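Local coordinates for aminotransferase (Helicobacter pylori, PDB 2FNU), which transfers an amino group, through pyridoxal phosphate, to a UDP-linked 4-keto sugar in the second step of pseudaminic acid biosynthesis, the pathway to a flagellin modification, at residues Ser55-Leu60 with Phe84-Asn89; Leu61-Asn66 with Ala174-Phe179; Thr80-Val85 with Val128-Lys133. All coordinates share one frame; numbering follows the deposited sequence.

Overall arrangement
All three contacts lie in the large PLP-binding domain, built round a mixed seven-stranded sheet, and each touches the cofactor. Interactions 1 and 2 share helix 56-66, with centres about 8 Å apart: its first turn meets helix 86-93, its last turns lie on strand 174-178. Interaction 3 joins the loops after the neighbouring parallel strands 76-79 and 122-128; it has Phe-84 and Val-85 in common with interaction 1, their centres being about 11 Å apart. Interactions 2 and 3 do not touch, their centres about 15 Å apart. Along the chain the segments of interactions 1 and 2 alternate, while interaction 3 nests inside the loop closed by interaction 2. All three border PMP, and interactions 1 and 3 also border the UDP-sugar.

Interaction 1 of 3, residues Ser55-Leu60 with Phe84-Asn89; sequences SATSAL and FVATAN. With PMP (4'-deoxy-4'-aminopyridoxal-5'-phosphate), chain E; UD1 (uridine-diphosphate-N-acetylglucosamine), chain F.
Thr-57 OG1 stands beside its own backbone N (chi1 -56°) and CG2 anti to that N, which sets the hydroxyl against Ala-86 CB at 3.5 Å and CG2 against the same methyl. The contact pairs the N-terminal turns of helices 56-66 and 86-93 in the large domain of a PLP-dependent aminotransferase, and the first of these turns forms part of the phosphate-binding site, which Ser-178 helps complete. There Thr-57 OG1 donates to PMP O3P over 2.7 Å, and Thr-57 N adds a bond to the same oxygen, while Ala-56 N reaches PMP O2P at 2.9 Å. The helix N-terminus probably adds a favourable dipole for the phosphate. Ser-55 N-caps the helix, its OG accepting from Ser-58 N with an N-H...O angle of 161°. Leu-60 sends CD1 to Thr-87 CA and, 4.0 Å away, to PMP C6. Thr-87 OG1 is hydrogen-bonded to Asp-154. The Phe-84 ring, CG anti to its backbone N (chi1 -173°), lies against the junction of cofactor and sugar, with PMP N4A and UD1 C1' over one face and Val-85 CG1 over the opposite one; His-210 of the second subunit meets this ring edge-to-face. At the ring's rim, Phe-84 CD1 approaches UD1 O7' to 3.1 Å.

Interaction 2 of 3, residues Leu61-Asn66 with Ala174-Phe179; sequences LTLYRN and ASVFSF. With PMP (4'-deoxy-4'-aminopyridoxal-5'-phosphate), chain E.
Leu-63 and Ala-174 form the tight part of this contact, with Leu-63 CD1 3.6 Å from Ala-174 CB. Here helix 56-66 packs on strand 174-178 of the mixed seven-stranded sheet in the large domain of the aminotransferase. Leu-63 extends CG anti to its backbone N (chi1 175°), which carries both methyls to the strand. CD1 settles on Ala-174, and CD2 lies between that methyl and Val-176 CG2, 4.0 Å from each. Ala-174 and Val-176, two residues apart on the strand, both direct their side chains toward the helix, whereas that of Ser-175 leaves from the other side. The junction is wholly apolar, without a hydrogen bond across it. Val-176 also packs on Ala-56, Ala-59 and Leu-60, continuing the apolar seam along the helix toward its N-terminus. The more open side of 61-66 is that of partly exposed Arg-65, which forms a salt bridge through NH1 with Glu-93 of the second subunit. Buried Tyr-64 instead ties the helix to helix 86-93, its OH bonding to Thr-87 O. At the far end of the strand Ser-178 packs on Ala-56, and its OG, anti to the backbone N, donates to the cofactor phosphate, reaching PMP O2P at 2.8 Å.

Interaction 3 of 3, residues Thr80-Val85 with Val128-Lys133; sequences TPISFV and VDYAGK. With PMP (4'-deoxy-4'-aminopyridoxal-5'-phosphate), chain E; UD1 (uridine-diphosphate-N-acetylglucosamine), chain F.
Apolar packing joins Thr-80 to Val-128, whose side chains cross at about a right angle, and Ile-82 to Tyr-130. Thr-80 turns its methyl rather than its hydroxyl to the partner, and CG2 comes within 3.5 Å of Val-128 CG2. Ile-82 CG2 meets the Tyr-130 ring obliquely at CE2, 3.9 Å away. Phe-340 meets the same ring edge-to-face, and the phenol OH is hydrogen-bonded to His-315 O, tying the 128-133 loop to a substrate-binding residue. The segments lie at the C-terminal ends of two parallel neighbours in the seven-stranded sheet, 76-79 and 122-128, where the active site of PLP-dependent aminotransferases of this fold is built. Mixed polar and apolar contact comes from Ser-83. Its OG, anti to the backbone N (chi1 -170°), lies 3.4 Å from Val-128 CG2 and 3.5 Å from PMP C2A, and is hydrogen-bonded to Thr-87 OG1. Val-128 CG1 also approaches PMP C2A, at 4.0 Å, so the cofactor's methyl group sits against both segments. Hydrogen bonds shape each loop separately. Thr-80 OG1 accepts from Ile-82 N at 3.0 Å (N-H...O 154°), an ST turn; in the other loop Asp-129 centres an inverse gamma turn, and Gly-132 N bonds to Asp-129 O.

Interaction 1 of 3, residues Ser55-Leu60 with Phe84-Asn89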
loop_
_atom_site.group_PDB
_atom_site.type_symbol
_atom_site.label_atom_id
_atom_site.label_comp_id
_atom_site.label_asym_id
_atom_site.label_seq_id
_atom_site.Cartn_x
_atom_site.Cartn_y
_atom_site.Cartn_z
ATOM N N SER B 55 -3.467 -3.423 -1.599
ATOM C CA SER B 55 -3.441 -4.839 -1.217
ATOM C C SER B 55 -4.734 -5.165 -0.459
ATOM O O SER B 55 -5.389 -4.252 0.067
ATOM C CB SER B 55 -2.249 -5.164 -0.314
ATOM O OG SER B 55 -2.386 -4.504 0.941
ATOM N N ALA B 56 -5.080 -6.461 -0.350
ATOM C CA ALA B 56 -6.227 -6.807 0.500
ATOM C C ALA B 56 -5.945 -6.564 1.983
ATOM O O ALA B 56 -6.877 -6.362 2.759
ATOM C CB ALA B 56 -6.699 -8.249 0.274
ATOM N N THR B 57 -4.667 -6.628 2.378
ATOM C CA THR B 57 -4.324 -6.362 3.781
ATOM C C THR B 57 -4.643 -4.895 4.125
ATOM O O THR B 57 -5.176 -4.608 5.204
ATOM C CB THR B 57 -2.861 -6.705 4.053
ATOM O OG1 THR B 57 -2.651 -8.061 3.684
ATOM C CG2 THR B 57 -2.534 -6.572 5.526
ATOM N N SER B 58 -4.372 -3.983 3.192
ATOM C CA SER B 58 -4.766 -2.576 3.363
ATOM C C SER B 58 -6.281 -2.419 3.423
ATOM O O SER B 58 -6.809 -1.629 4.230
ATOM C CB SER B 58 -4.182 -1.692 2.258
ATOM O OG SER B 58 -2.771 -1.637 2.355
ATOM N N ALA B 59 -6.972 -3.152 2.543
ATOM C CA ALA B 59 -8.428 -3.192 2.546
ATOM C C ALA B 59 -8.970 -3.683 3.894
ATOM O O ALA B 59 -9.904 -3.080 4.457
ATOM C CB ALA B 59 -8.919 -4.065 1.412
ATOM N N LEU B 60 -8.373 -4.755 4.431
ATOM C CA LEU B 60 -8.832 -5.303 5.709
ATOM C C LEU B 60 -8.645 -4.284 6.832
ATOM O O LEU B 60 -9.553 -4.083 7.651
ATOM C CB LEU B 60 -8.081 -6.608 6.055
ATOM C CG LEU B 60 -8.501 -7.869 5.306
ATOM C CD1 LEU B 60 -7.454 -8.967 5.464
ATOM C CD2 LEU B 60 -9.848 -8.369 5.786
ATOM N N PHE B 84 -5.007 -16.860 6.048
ATOM C CA PHE B 84 -3.700 -16.204 6.043
ATOM C C PHE B 84 -3.605 -15.256 7.237
ATOM O O PHE B 84 -4.609 -14.701 7.664
ATOM C CB PHE B 84 -3.461 -15.447 4.740
ATOM C CG PHE B 84 -2.068 -14.900 4.621
ATOM C CD1 PHE B 84 -0.981 -15.759 4.594
ATOM C CD2 PHE B 84 -1.846 -13.531 4.617
ATOM C CE1 PHE B 84 0.328 -15.259 4.521
ATOM C CE2 PHE B 84 -0.541 -13.013 4.538
ATOM C CZ PHE B 84 0.540 -13.884 4.500
ATOM N N VAL B 85 -2.398 -15.070 7.774
ATOM C CA VAL B 85 -2.264 -14.324 9.024
ATOM C C VAL B 85 -2.836 -12.899 8.959
ATOM O O VAL B 85 -3.284 -12.346 9.982
ATOM C CB VAL B 85 -0.790 -14.330 9.512
ATOM C CG1 VAL B 85 0.084 -13.404 8.634
ATOM C CG2 VAL B 85 -0.687 -13.949 10.982
ATOM N N ALA B 86 -2.842 -12.302 7.770
ATOM C CA ALA B 86 -3.336 -10.925 7.626
ATOM C C ALA B 86 -4.739 -10.730 8.186
ATOM O O ALA B 86 -5.052 -9.657 8.692
ATOM C CB ALA B 86 -3.309 -10.493 6.154
ATOM N N THR B 87 -5.601 -11.748 8.063
ATOM C CA THR B 87 -6.986 -11.604 8.511
ATOM C C THR B 87 -7.025 -11.235 9.987
ATOM O O THR B 87 -7.844 -10.411 10.422
ATOM C CB THR B 87 -7.750 -12.914 8.280
ATOM O OG1 THR B 87 -7.592 -13.331 6.915
ATOM C CG2 THR B 87 -9.250 -12.717 8.555
ATOM N N ALA B 88 -6.112 -11.833 10.754
ATOM C CA ALA B 88 -6.032 -11.579 12.194
ATOM C C ALA B 88 -5.058 -10.452 12.549
ATOM O O ALA B 88 -5.333 -9.695 13.485
ATOM C CB ALA B 88 -5.666 -12.852 12.955
ATOM N N ASN B 89 -3.935 -10.328 11.830
ATOM C CA ASN B 89 -2.996 -9.237 12.139
ATOM C C ASN B 89 -3.706 -7.893 12.064
ATOM O O ASN B 89 -3.423 -6.986 12.850
ATOM C CB ASN B 89 -1.819 -9.173 11.153
ATOM C CG ASN B 89 -0.687 -10.170 11.451
ATOM O OD1 ASN B 89 0.260 -10.296 10.641
ATOM N ND2 ASN B 89 -0.754 -10.858 12.569
HETATM N N1 PMP E . -6.777 -12.856 3.439
HETATM C C2 PMP E . -6.574 -14.073 2.843
HETATM C C2A PMP E . -7.572 -15.179 3.098
HETATM C C3 PMP E . -5.460 -14.252 2.012
HETATM O O3 PMP E . -5.255 -15.446 1.381
HETATM C C4 PMP E . -4.539 -13.198 1.806
HETATM C C4A PMP E . -3.282 -13.388 0.985
HETATM N N4A PMP E . -2.749 -14.729 1.090
HETATM C C5 PMP E . -4.808 -11.949 2.377
HETATM C C6 PMP E . -5.965 -11.793 3.139
HETATM C C5A PMP E . -3.891 -10.758 2.168
HETATM O O4P PMP E . -4.126 -10.284 0.854
HETATM P P PMP E . -3.000 -9.396 0.110
HETATM O O1P PMP E . -1.913 -10.362 -0.300
HETATM O O2P PMP E . -3.691 -8.843 -1.100
HETATM O O3P PMP E . -2.529 -8.311 1.040
HETATM C "C1'" UD1 F . 0.601 -15.717 1.128
HETATM C "C2'" UD1 F . -0.553 -16.727 1.259
HETATM C "C3'" UD1 F . -1.631 -16.523 0.200
HETATM C "C4'" UD1 F . -2.024 -15.043 0.100
HETATM C "C5'" UD1 F . -0.831 -14.072 0.014
HETATM C "C6'" UD1 F . -0.222 -14.022 -1.391
HETATM C "C7'" UD1 F . 0.264 -18.820 2.279
HETATM C "C8'" UD1 F . 0.964 -20.136 2.072
HETATM N "N2'" UD1 F . -0.022 -18.089 1.196
HETATM O "O1'" UD1 F . 1.424 -16.045 0.006
HETATM O "O3'" UD1 F . -2.808 -17.294 0.537
HETATM O "O5'" UD1 F . 0.155 -14.351 1.022
HETATM O "O7'" UD1 F . -0.030 -18.454 3.392
HETATM N N1 UD1 F . 3.999 -16.578 -7.436
HETATM C C2 UD1 F . 3.942 -16.257 -8.807
HETATM N N3 UD1 F . 3.953 -14.972 -9.194
HETATM C C4 UD1 F . 4.027 -13.969 -8.307
HETATM C C5 UD1 F . 4.086 -14.219 -6.937
HETATM C C6 UD1 F . 4.079 -15.533 -6.486
HETATM O O2 UD1 F . 3.878 -17.179 -9.658
HETATM O O4 UD1 F . 4.036 -12.794 -8.718
HETATM C C1B UD1 F . 4.000 -18.002 -7.041
HETATM C C2B UD1 F . 5.447 -18.474 -7.030
HETATM O "O2'" UD1 F . 5.520 -19.777 -7.614
HETATM C C3B UD1 F . 5.813 -18.525 -5.563
HETATM C C4B UD1 F . 4.484 -18.824 -4.900
HETATM O O4B UD1 F . 3.488 -18.197 -5.716
HETATM O O3B UD1 F . 6.784 -19.533 -5.255
HETATM C C5B UD1 F . 4.451 -18.248 -3.499
HETATM O O5B UD1 F . 3.185 -18.555 -2.934
HETATM P PA UD1 F . 3.011 -18.489 -1.330
HETATM O O1A UD1 F . 1.535 -18.677 -1.010
HETATM O O2A UD1 F . 4.039 -19.417 -0.707
HETATM O O3A UD1 F . 3.456 -16.943 -1.144
HETATM P PB UD1 F . 3.038 -16.027 0.123
HETATM O O1B UD1 F . 3.445 -16.720 1.415
HETATM O O2B UD1 F . 3.506 -14.612 -0.181
#

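Interaction 2 of 3, residues Leu61-Asn66 with Ala174-Phe179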
loop_
_atom_site.group_PDB
_atom_site.type_symbol
_atom_site.label_atom_id
_atom_site.label_comp_id
_atom_site.label_asym_id
_atom_site.label_seq_id
_atom_site.Cartn_x
_atom_site.Cartn_y
_atom_site.Cartn_z
ATOM N N LEU B 61 -7.476 -3.637 6.881
ATOM C CA LEU B 61 -7.243 -2.647 7.931
ATOM C C LEU B 61 -8.274 -1.526 7.805
ATOM O O LEU B 61 -8.856 -1.074 8.796
ATOM C CB LEU B 61 -5.853 -2.029 7.813
ATOM C CG LEU B 61 -5.570 -0.889 8.803
ATOM C CD1 LEU B 61 -5.502 -1.448 10.231
ATOM C CD2 LEU B 61 -4.270 -0.166 8.451
ATOM N N THR B 62 -8.492 -1.065 6.581
ATOM C CA THR B 62 -9.443 0.031 6.357
ATOM C C THR B 62 -10.858 -0.357 6.798
ATOM O O THR B 62 -11.556 0.434 7.435
ATOM C CB THR B 62 -9.425 0.438 4.877
ATOM O OG1 THR B 62 -8.097 0.876 4.562
ATOM C CG2 THR B 62 -10.412 1.585 4.597
ATOM N N LEU B 63 -11.264 -1.574 6.467
ATOM C CA LEU B 63 -12.567 -2.077 6.907
ATOM C C LEU B 63 -12.632 -2.188 8.440
ATOM O O LEU B 63 -13.600 -1.704 9.064
ATOM C CB LEU B 63 -12.871 -3.437 6.256
ATOM C CG LEU B 63 -14.167 -4.094 6.760
ATOM C CD1 LEU B 63 -15.399 -3.191 6.573
ATOM C CD2 LEU B 63 -14.328 -5.416 5.979
ATOM N N TYR B 64 -11.636 -2.828 9.050
ATOM C CA TYR B 64 -11.693 -3.058 10.490
ATOM C C TYR B 64 -11.687 -1.753 11.277
ATOM O O TYR B 64 -12.311 -1.670 12.343
ATOM C CB TYR B 64 -10.493 -3.893 10.934
ATOM C CG TYR B 64 -10.459 -5.348 10.456
ATOM C CD1 TYR B 64 -9.273 -6.065 10.510
ATOM C CD2 TYR B 64 -11.614 -6.003 9.978
ATOM C CE1 TYR B 64 -9.206 -7.405 10.136
ATOM C CE2 TYR B 64 -11.568 -7.339 9.582
ATOM C CZ TYR B 64 -10.342 -8.043 9.674
ATOM O OH TYR B 64 -10.252 -9.370 9.307
ATOM N N ARG B 65 -10.974 -0.748 10.770
ATOM C CA ARG B 65 -10.859 0.529 11.469
ATOM C C ARG B 65 -12.128 1.350 11.336
ATOM O O ARG B 65 -12.415 2.203 12.190
ATOM C CB ARG B 65 -9.672 1.349 10.927
ATOM C CG ARG B 65 -8.298 0.853 11.415
ATOM C CD ARG B 65 -8.004 1.237 12.889
ATOM N NE ARG B 65 -8.019 2.693 13.073
ATOM C CZ ARG B 65 -7.006 3.504 12.752
ATOM N NH1 ARG B 65 -5.859 3.019 12.271
ATOM N NH2 ARG B 65 -7.152 4.817 12.913
ATOM N N ASN B 66 -12.889 1.110 10.269
ATOM C CA ASN B 66 -13.982 2.025 9.924
ATOM C C ASN B 66 -15.401 1.482 10.069
ATOM O O ASN B 66 -16.358 2.272 10.082
ATOM C CB ASN B 66 -13.783 2.604 8.515
ATOM C CG ASN B 66 -12.603 3.557 8.450
ATOM O OD1 ASN B 66 -11.499 3.187 8.022
ATOM N ND2 ASN B 66 -12.818 4.779 8.890
ATOM N N ALA B 174 -19.561 -5.826 4.795
ATOM C CA ALA B 174 -18.615 -5.550 3.723
ATOM C C ALA B 174 -17.774 -6.792 3.509
ATOM O O ALA B 174 -17.627 -7.607 4.433
ATOM C CB ALA B 174 -17.733 -4.360 4.085
ATOM N N SER B 175 -17.217 -6.908 2.305
ATOM C CA SER B 175 -16.392 -8.052 1.937
ATOM C C SER B 175 -15.099 -7.583 1.282
ATOM O O SER B 175 -15.083 -6.571 0.586
ATOM C CB SER B 175 -17.149 -8.954 0.964
ATOM O OG SER B 175 -18.390 -9.388 1.533
ATOM N N VAL B 176 -14.032 -8.333 1.512
ATOM C CA VAL B 176 -12.718 -7.985 0.967
ATOM C C VAL B 176 -12.334 -8.999 -0.100
ATOM O O VAL B 176 -12.554 -10.190 0.081
ATOM C CB VAL B 176 -11.661 -7.965 2.084
ATOM C CG1 VAL B 176 -10.224 -7.920 1.522
ATOM C CG2 VAL B 176 -11.958 -6.792 3.035
ATOM N N PHE B 177 -11.754 -8.516 -1.207
ATOM C CA PHE B 177 -11.141 -9.385 -2.216
ATOM C C PHE B 177 -9.667 -9.034 -2.381
ATOM O O PHE B 177 -9.268 -7.898 -2.148
ATOM C CB PHE B 177 -11.847 -9.212 -3.564
ATOM C CG PHE B 177 -13.293 -9.645 -3.544
ATOM C CD1 PHE B 177 -14.308 -8.707 -3.394
ATOM C CD2 PHE B 177 -13.634 -10.979 -3.636
ATOM C CE1 PHE B 177 -15.648 -9.108 -3.363
ATOM C CE2 PHE B 177 -14.977 -11.395 -3.598
ATOM C CZ PHE B 177 -15.984 -10.460 -3.463
ATOM N N SER B 178 -8.868 -10.005 -2.808
ATOM C CA SER B 178 -7.468 -9.735 -3.118
ATOM C C SER B 178 -7.222 -9.933 -4.603
ATOM O O SER B 178 -7.766 -10.852 -5.212
ATOM C CB SER B 178 -6.552 -10.702 -2.343
ATOM O OG SER B 178 -5.180 -10.537 -2.717
ATOM N N PHE B 179 -6.340 -9.104 -5.159
ATOM C CA PHE B 179 -5.902 -9.189 -6.555
ATOM C C PHE B 179 -4.388 -9.403 -6.580
ATOM O O PHE B 179 -3.717 -9.037 -7.546
ATOM C CB PHE B 179 -6.269 -7.919 -7.331
ATOM C CG PHE B 179 -7.695 -7.485 -7.144
ATOM C CD1 PHE B 179 -7.979 -6.204 -6.719
ATOM C CD2 PHE B 179 -8.748 -8.364 -7.379
ATOM C CE1 PHE B 179 -9.312 -5.780 -6.512
ATOM C CE2 PHE B 179 -10.074 -7.948 -7.191
ATOM C CZ PHE B 179 -10.348 -6.664 -6.761
HETATM N N1 PMP E . -6.777 -12.856 3.439
HETATM C C2 PMP E . -6.574 -14.073 2.843
HETATM C C2A PMP E . -7.572 -15.179 3.098
HETATM C C3 PMP E . -5.460 -14.252 2.012
HETATM O O3 PMP E . -5.255 -15.446 1.381
HETATM C C4 PMP E . -4.539 -13.198 1.806
HETATM C C4A PMP E . -3.282 -13.388 0.985
HETATM N N4A PMP E . -2.749 -14.729 1.090
HETATM C C5 PMP E . -4.808 -11.949 2.377
HETATM C C6 PMP E . -5.965 -11.793 3.139
HETATM C C5A PMP E . -3.891 -10.758 2.168
HETATM O O4P PMP E . -4.126 -10.284 0.854
HETATM P P PMP E . -3.000 -9.396 0.110
HETATM O O1P PMP E . -1.913 -10.362 -0.300
HETATM O O2P PMP E . -3.691 -8.843 -1.100
HETATM O O3P PMP E . -2.529 -8.311 1.040
#

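Interaction 3 of 3, residues Thr80-Val85 with Val128-Lys133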
loop_
_atom_site.group_PDB
_atom_site.type_symbol
_atom_site.label_atom_id
_atom_site.label_comp_id
_atom_site.label_asym_id
_atom_site.label_seq_id
_atom_site.Cartn_x
_atom_site.Cartn_y
_atom_site.Cartn_z
ATOM N N THR B 80 -11.727 -17.159 12.124
ATOM C CA THR B 80 -11.204 -18.506 11.887
ATOM C C THR B 80 -9.688 -18.550 12.059
ATOM O O THR B 80 -8.992 -17.598 11.667
ATOM C CB THR B 80 -11.541 -18.991 10.465
ATOM O OG1 THR B 80 -10.933 -20.279 10.243
ATOM C CG2 THR B 80 -11.079 -17.974 9.385
ATOM N N PRO B 81 -9.171 -19.655 12.623
ATOM C CA PRO B 81 -7.722 -19.810 12.699
ATOM C C PRO B 81 -7.117 -20.317 11.389
ATOM O O PRO B 81 -5.903 -20.329 11.265
ATOM C CB PRO B 81 -7.551 -20.867 13.800
ATOM C CG PRO B 81 -8.762 -21.740 13.670
ATOM C CD PRO B 81 -9.889 -20.780 13.257
ATOM N N ILE B 82 -7.961 -20.768 10.457
ATOM C CA ILE B 82 -7.485 -21.267 9.151
ATOM C C ILE B 82 -7.686 -20.174 8.115
ATOM O O ILE B 82 -8.670 -20.152 7.363
ATOM C CB ILE B 82 -8.147 -22.621 8.750
ATOM C CG1 ILE B 82 -7.850 -23.689 9.814
ATOM C CG2 ILE B 82 -7.622 -23.122 7.398
ATOM C CD1 ILE B 82 -6.330 -23.930 10.074
ATOM N N SER B 83 -6.750 -19.231 8.135
ATOM C CA SER B 83 -6.703 -18.158 7.143
ATOM C C SER B 83 -5.284 -17.700 7.040
ATOM O O SER B 83 -4.438 -18.108 7.855
ATOM C CB SER B 83 -7.566 -16.961 7.547
ATOM O OG SER B 83 -7.636 -16.079 6.432
ATOM N N PHE B 84 -5.007 -16.860 6.048
ATOM C CA PHE B 84 -3.700 -16.204 6.043
ATOM C C PHE B 84 -3.605 -15.256 7.237
ATOM O O PHE B 84 -4.609 -14.701 7.664
ATOM C CB PHE B 84 -3.461 -15.447 4.740
ATOM C CG PHE B 84 -2.068 -14.900 4.621
ATOM C CD1 PHE B 84 -0.981 -15.759 4.594
ATOM C CD2 PHE B 84 -1.846 -13.531 4.617
ATOM C CE1 PHE B 84 0.328 -15.259 4.521
ATOM C CE2 PHE B 84 -0.541 -13.013 4.538
ATOM C CZ PHE B 84 0.540 -13.884 4.500
ATOM N N VAL B 85 -2.398 -15.070 7.774
ATOM C CA VAL B 85 -2.264 -14.324 9.024
ATOM C C VAL B 85 -2.836 -12.899 8.959
ATOM O O VAL B 85 -3.284 -12.346 9.982
ATOM C CB VAL B 85 -0.790 -14.330 9.512
ATOM C CG1 VAL B 85 0.084 -13.404 8.634
ATOM C CG2 VAL B 85 -0.687 -13.949 10.982
ATOM N N VAL B 128 -13.944 -16.413 6.465
ATOM C CA VAL B 128 -13.080 -16.502 5.286
ATOM C C VAL B 128 -13.637 -17.581 4.355
ATOM O O VAL B 128 -13.956 -18.695 4.802
ATOM C CB VAL B 128 -11.657 -16.923 5.704
ATOM C CG1 VAL B 128 -10.767 -17.215 4.477
ATOM C CG2 VAL B 128 -11.043 -15.824 6.566
ATOM N N ASP B 129 -13.737 -17.270 3.063
ATOM C CA ASP B 129 -14.208 -18.259 2.090
ATOM C C ASP B 129 -12.980 -19.052 1.670
ATOM O O ASP B 129 -12.274 -18.692 0.720
ATOM C CB ASP B 129 -14.864 -17.553 0.911
ATOM C CG ASP B 129 -16.030 -16.686 1.338
ATOM O OD1 ASP B 129 -16.834 -17.135 2.194
ATOM O OD2 ASP B 129 -16.130 -15.546 0.847
ATOM N N TYR B 130 -12.708 -20.131 2.402
ATOM C CA TYR B 130 -11.470 -20.867 2.194
ATOM C C TYR B 130 -11.446 -21.534 0.821
ATOM O O TYR B 130 -12.367 -22.279 0.466
ATOM C CB TYR B 130 -11.303 -21.916 3.296
ATOM C CG TYR B 130 -10.062 -22.759 3.117
ATOM C CD1 TYR B 130 -10.115 -23.950 2.400
ATOM C CD2 TYR B 130 -8.852 -22.358 3.654
ATOM C CE1 TYR B 130 -8.990 -24.728 2.215
ATOM C CE2 TYR B 130 -7.703 -23.129 3.483
ATOM C CZ TYR B 130 -7.787 -24.306 2.751
ATOM O OH TYR B 130 -6.667 -25.094 2.582
ATOM N N ALA B 131 -10.354 -21.275 0.079
ATOM C CA ALA B 131 -10.133 -21.813 -1.269
ATOM C C ALA B 131 -11.082 -21.249 -2.310
ATOM O O ALA B 131 -11.036 -21.659 -3.469
ATOM C CB ALA B 131 -10.169 -23.369 -1.282
ATOM N N GLY B 132 -11.922 -20.298 -1.896
ATOM C CA GLY B 132 -12.996 -19.792 -2.743
ATOM C C GLY B 132 -14.369 -20.314 -2.400
ATOM O O GLY B 132 -15.365 -19.816 -2.921
ATOM N N LYS B 133 -14.456 -21.294 -1.506
ATOM C CA LYS B 133 -15.759 -21.859 -1.166
ATOM C C LYS B 133 -16.487 -20.942 -0.187
ATOM O O LYS B 133 -15.992 -20.667 0.908
ATOM C CB LYS B 133 -15.599 -23.250 -0.555
ATOM C CG LYS B 133 -16.942 -23.897 -0.231
ATOM C CD LYS B 133 -16.746 -25.264 0.418
ATOM C CE LYS B 133 -18.037 -26.052 0.451
ATOM N NZ LYS B 133 -17.750 -27.437 0.968
HETATM N N1 PMP E . -6.777 -12.856 3.439
HETATM C C2 PMP E . -6.574 -14.073 2.843
HETATM C C2A PMP E . -7.572 -15.179 3.098
HETATM C C3 PMP E . -5.460 -14.252 2.012
HETATM O O3 PMP E . -5.255 -15.446 1.381
HETATM C C4 PMP E . -4.539 -13.198 1.806
HETATM C C4A PMP E . -3.282 -13.388 0.985
HETATM N N4A PMP E . -2.749 -14.729 1.090
HETATM C C5 PMP E . -4.808 -11.949 2.377
HETATM C C6 PMP E . -5.965 -11.793 3.139
HETATM C C5A PMP E . -3.891 -10.758 2.168
HETATM O O4P PMP E . -4.126 -10.284 0.854
HETATM P P PMP E . -3.000 -9.396 0.110
HETATM O O1P PMP E . -1.913 -10.362 -0.300
HETATM O O2P PMP E . -3.691 -8.843 -1.100
HETATM O O3P PMP E . -2.529 -8.311 1.040
HETATM C "C1'" UD1 F . 0.601 -15.717 1.128
HETATM C "C2'" UD1 F . -0.553 -16.727 1.259
HETATM C "C3'" UD1 F . -1.631 -16.523 0.200
HETATM C "C4'" UD1 F . -2.024 -15.043 0.100
HETATM C "C5'" UD1 F . -0.831 -14.072 0.014
HETATM C "C6'" UD1 F . -0.222 -14.022 -1.391
HETATM C "C7'" UD1 F . 0.264 -18.820 2.279
HETATM C "C8'" UD1 F . 0.964 -20.136 2.072
HETATM N "N2'" UD1 F . -0.022 -18.089 1.196
HETATM O "O1'" UD1 F . 1.424 -16.045 0.006
HETATM O "O3'" UD1 F . -2.808 -17.294 0.537
HETATM O "O5'" UD1 F . 0.155 -14.351 1.022
HETATM O "O7'" UD1 F . -0.030 -18.454 3.392
HETATM N N1 UD1 F . 3.999 -16.578 -7.436
HETATM C C2 UD1 F . 3.942 -16.257 -8.807
HETATM N N3 UD1 F . 3.953 -14.972 -9.194
HETATM C C4 UD1 F . 4.027 -13.969 -8.307
HETATM C C5 UD1 F . 4.086 -14.219 -6.937
HETATM C C6 UD1 F . 4.079 -15.533 -6.486
HETATM O O2 UD1 F . 3.878 -17.179 -9.658
HETATM O O4 UD1 F . 4.036 -12.794 -8.718
HETATM C C1B UD1 F . 4.000 -18.002 -7.041
HETATM C C2B UD1 F . 5.447 -18.474 -7.030
HETATM O "O2'" UD1 F . 5.520 -19.777 -7.614
HETATM C C3B UD1 F . 5.813 -18.525 -5.563
HETATM C C4B UD1 F . 4.484 -18.824 -4.900
HETATM O O4B UD1 F . 3.488 -18.197 -5.716
HETATM O O3B UD1 F . 6.784 -19.533 -5.255
HETATM C C5B UD1 F . 4.451 -18.248 -3.499
HETATM O O5B UD1 F . 3.185 -18.555 -2.934
HETATM P PA UD1 F . 3.011 -18.489 -1.330
HETATM O O1A UD1 F . 1.535 -18.677 -1.010
HETATM O O2A UD1 F . 4.039 -19.417 -0.707
HETATM O O3A UD1 F . 3.456 -16.943 -1.144
HETATM P PB UD1 F . 3.038 -16.027 0.123
HETATM O O1B UD1 F . 3.445 -16.720 1.415
HETATM O O2B UD1 F . 3.506 -14.612 -0.181
#